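Local coordinates for neuraminidase (Influenza A virus, PDB 4GDI), which forms the homotetrameric, neuraminidase-like ectodomain of a bat influenza A virus, a beta-propeller whose putative active site has diverged and whose sialidase activity is doubtful, at residues S103-G108 / C152-G157. Residues are numbered along the deposited sequence; the frame is centred on the assembly and turned at random.
Sequences SACFDG and CICIEG
Cys152 meets Cys105 in a disulfide, SG to SG 2.0 Å, and its N donates a hydrogen bond to Ala104 O, 3.0 Å long. The bridge closes with chi3 of -96°, near the relaxed right angle. Ser103 OG packs against Cys152 CB at 3.3 Å, its hydroxyl hydrogen-bonded to Ser150 O. Strands 101-106 and 153-155 are the first strands of successive four-stranded antiparallel sheets, blades of the neuraminidase beta-propeller, so the disulfide staples blade to blade. Ile153 turns away, its aliphatic chain suiting the apolar packing against Cys202 and Ile209 of the following blade. Cys154, bonded to Cys159, lays its SG 3.5 Å from Cys105 SG and 3.8 Å from Asp107 CB, bringing two disulfides together in the buried interface. Gly157 has a positive phi (92°), and at its backbone angles a CB would jam against the carbonyl O of Glu156, so glycine fits. Two waters join it to Asp107: one links its N to Asp107 O, the other its O to Asp107 OD2. The short carboxylate of Asp107 suits this double duty, OD1 accepting hydrogen bonds from Leu109 N and Lys110 N in the turn while OD2 is also hydrogen-bonded to Tyr129 OH.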
ATOM      1  N   SER A 103      -1.659 -20.334 -15.583  1.00 26.50           N
ATOM      2  CA  SER A 103      -0.559 -20.883 -14.824  1.00 25.32           C
ATOM      3  C   SER A 103       0.469 -19.777 -14.688  1.00 31.50           C
ATOM      4  O   SER A 103       0.582 -18.923 -15.564  1.00 23.79           O
ATOM      5  CB  SER A 103       0.052 -22.078 -15.547  1.00 23.57           C
ATOM      6  OG  SER A 103       1.065 -22.679 -14.754  1.00 23.05           O
ATOM      7  N   ALA A 104       1.212 -19.783 -13.594  1.00 20.33           N
ATOM      8  CA  ALA A 104       2.222 -18.773 -13.377  1.00 15.99           C
ATOM      9  C   ALA A 104       3.388 -19.349 -12.590  1.00 19.70           C
ATOM     10  O   ALA A 104       3.243 -20.291 -11.821  1.00 25.16           O
ATOM     11  CB  ALA A 104       1.622 -17.574 -12.624  1.00 24.18           C
ATOM     12  N   CYS A 105       4.563 -18.784 -12.797  1.00 19.31           N
ATOM     13  CA  CYS A 105       5.733 -19.255 -12.079  1.00 23.82           C
ATOM     14  C   CYS A 105       6.849 -18.229 -12.232  1.00 24.65           C
ATOM     15  O   CYS A 105       7.010 -17.638 -13.311  1.00 20.33           O
ATOM     16  CB  CYS A 105       6.184 -20.641 -12.585  1.00 24.12           C
ATOM     17  SG  CYS A 105       6.269 -20.870 -14.408  1.00 24.79           S
ATOM     18  N   PHE A 106       7.595 -18.041 -11.142  1.00 25.07           N
ATOM     19  CA  PHE A 106       8.723 -17.110 -11.074  1.00 22.47           C
ATOM     20  C   PHE A 106      10.026 -17.865 -11.274  1.00 17.98           C
ATOM     21  O   PHE A 106      10.290 -18.851 -10.585  1.00 19.62           O
ATOM     22  CB  PHE A 106       8.728 -16.430  -9.701  1.00 22.68           C
ATOM     23  CG  PHE A 106       9.634 -15.234  -9.610  1.00 27.48           C
ATOM     24  CD1 PHE A 106       9.266 -14.028 -10.191  1.00 25.49           C
ATOM     25  CD2 PHE A 106      10.841 -15.310  -8.924  1.00 28.85           C
ATOM     26  CE1 PHE A 106      10.094 -12.910 -10.097  1.00 31.65           C
ATOM     27  CE2 PHE A 106      11.685 -14.203  -8.831  1.00 28.28           C
ATOM     28  CZ  PHE A 106      11.310 -13.001  -9.424  1.00 30.13           C
ATOM     29  N   ASP A 107      10.860 -17.404 -12.201  1.00 22.72           N
ATOM     30  CA  ASP A 107      12.071 -18.148 -12.543  1.00 25.00           C
ATOM     31  C   ASP A 107      13.326 -17.672 -11.809  1.00 29.03           C
ATOM     32  O   ASP A 107      14.419 -18.201 -12.041  1.00 25.16           O
ATOM     33  CB  ASP A 107      12.312 -18.142 -14.057  1.00 26.59           C
ATOM     34  CG  ASP A 107      12.684 -16.760 -14.610  1.00 30.56           C
ATOM     35  OD1 ASP A 107      12.865 -15.798 -13.828  1.00 24.81           O
ATOM     36  OD2 ASP A 107      12.805 -16.651 -15.852  1.00 27.26           O
ATOM     37  N   GLY A 108      13.162 -16.694 -10.924  1.00 29.84           N
ATOM     38  CA  GLY A 108      14.284 -16.106 -10.211  1.00 30.91           C
ATOM     39  C   GLY A 108      14.498 -14.661 -10.634  1.00 32.95           C
ATOM     40  O   GLY A 108      14.931 -13.837  -9.838  1.00 31.49           O
ATOM     41  N   CYS A 152       3.333 -23.152 -12.743  1.00 22.58           N
ATOM     42  CA  CYS A 152       4.230 -23.817 -13.672  1.00 18.98           C
ATOM     43  C   CYS A 152       5.578 -24.037 -12.967  1.00 23.99           C
ATOM     44  O   CYS A 152       5.798 -23.555 -11.860  1.00 22.29           O
ATOM     45  CB  CYS A 152       4.346 -23.066 -15.019  1.00 16.77           C
ATOM     46  SG  CYS A 152       4.355 -21.275 -14.980  1.00 22.07           S
ATOM     47  N   ILE A 153       6.457 -24.801 -13.591  1.00 20.35           N
ATOM     48  CA  ILE A 153       7.664 -25.256 -12.933  1.00 16.91           C
ATOM     49  C   ILE A 153       8.906 -24.704 -13.622  1.00 22.27           C
ATOM     50  O   ILE A 153       9.139 -24.986 -14.805  1.00 23.44           O
ATOM     51  CB  ILE A 153       7.742 -26.801 -12.954  1.00 21.55           C
ATOM     52  CG1 ILE A 153       6.575 -27.410 -12.179  1.00 23.16           C
ATOM     53  CG2 ILE A 153       9.035 -27.275 -12.350  1.00 24.57           C
ATOM     54  CD1 ILE A 153       6.455 -26.881 -10.745  1.00 30.93           C
ATOM     55  N   CYS A 154       9.702 -23.927 -12.884  1.00 22.23           N
ATOM     56  CA  CYS A 154      10.946 -23.345 -13.429  1.00 23.00           C
ATOM     57  C   CYS A 154      12.198 -24.016 -12.861  1.00 28.15           C
ATOM     58  O   CYS A 154      12.304 -24.247 -11.661  1.00 27.03           O
ATOM     59  CB  CYS A 154      10.998 -21.840 -13.169  1.00 22.39           C
ATOM     60  SG  CYS A 154       9.699 -20.902 -13.981  1.00 28.67           S
ATOM     61  N   ILE A 155      13.123 -24.358 -13.753  1.00 22.30           N
ATOM     62  CA  ILE A 155      14.408 -24.932 -13.389  1.00 24.48           C
ATOM     63  C   ILE A 155      15.506 -24.228 -14.187  1.00 23.51           C
ATOM     64  O   ILE A 155      15.541 -24.333 -15.409  1.00 26.25           O
ATOM     65  CB  ILE A 155      14.498 -26.428 -13.749  1.00 30.89           C
ATOM     66  CG1 ILE A 155      13.348 -27.212 -13.144  1.00 28.57           C
ATOM     67  CG2 ILE A 155      15.811 -27.028 -13.248  1.00 26.51           C
ATOM     68  CD1 ILE A 155      13.356 -28.648 -13.579  1.00 25.43           C
ATOM     69  N   GLU A 156      16.378 -23.499 -13.501  1.00 28.39           N
ATOM     70  CA  GLU A 156      17.513 -22.847 -14.159  1.00 33.15           C
ATOM     71  C   GLU A 156      17.092 -22.032 -15.377  1.00 25.26           C
ATOM     72  O   GLU A 156      17.762 -22.051 -16.380  1.00 28.65           O
ATOM     73  CB  GLU A 156      18.549 -23.898 -14.600  1.00 31.39           C
ATOM     74  CG  GLU A 156      19.283 -24.566 -13.446  1.00 52.53           C
ATOM     75  CD  GLU A 156      19.682 -26.015 -13.733  1.00 76.95           C
ATOM     76  OE1 GLU A 156      19.467 -26.493 -14.869  1.00 82.68           O
ATOM     77  OE2 GLU A 156      20.202 -26.681 -12.810  1.00 73.13           O
ATOM     78  N   GLY A 157      15.974 -21.327 -15.291  1.00 26.44           N
ATOM     79  CA  GLY A 157      15.560 -20.459 -16.374  1.00 29.95           C
ATOM     80  C   GLY A 157      14.634 -21.079 -17.410  1.00 25.96           C
ATOM     81  O   GLY A 157      14.054 -20.356 -18.215  1.00 27.82           O
TER
HETATM   82  O   HOH W   1      14.500 -20.936 -12.862  1.00 22.36           O
HETATM   83  O   HOH W   2      12.357 -18.342 -18.248  1.00 28.73           O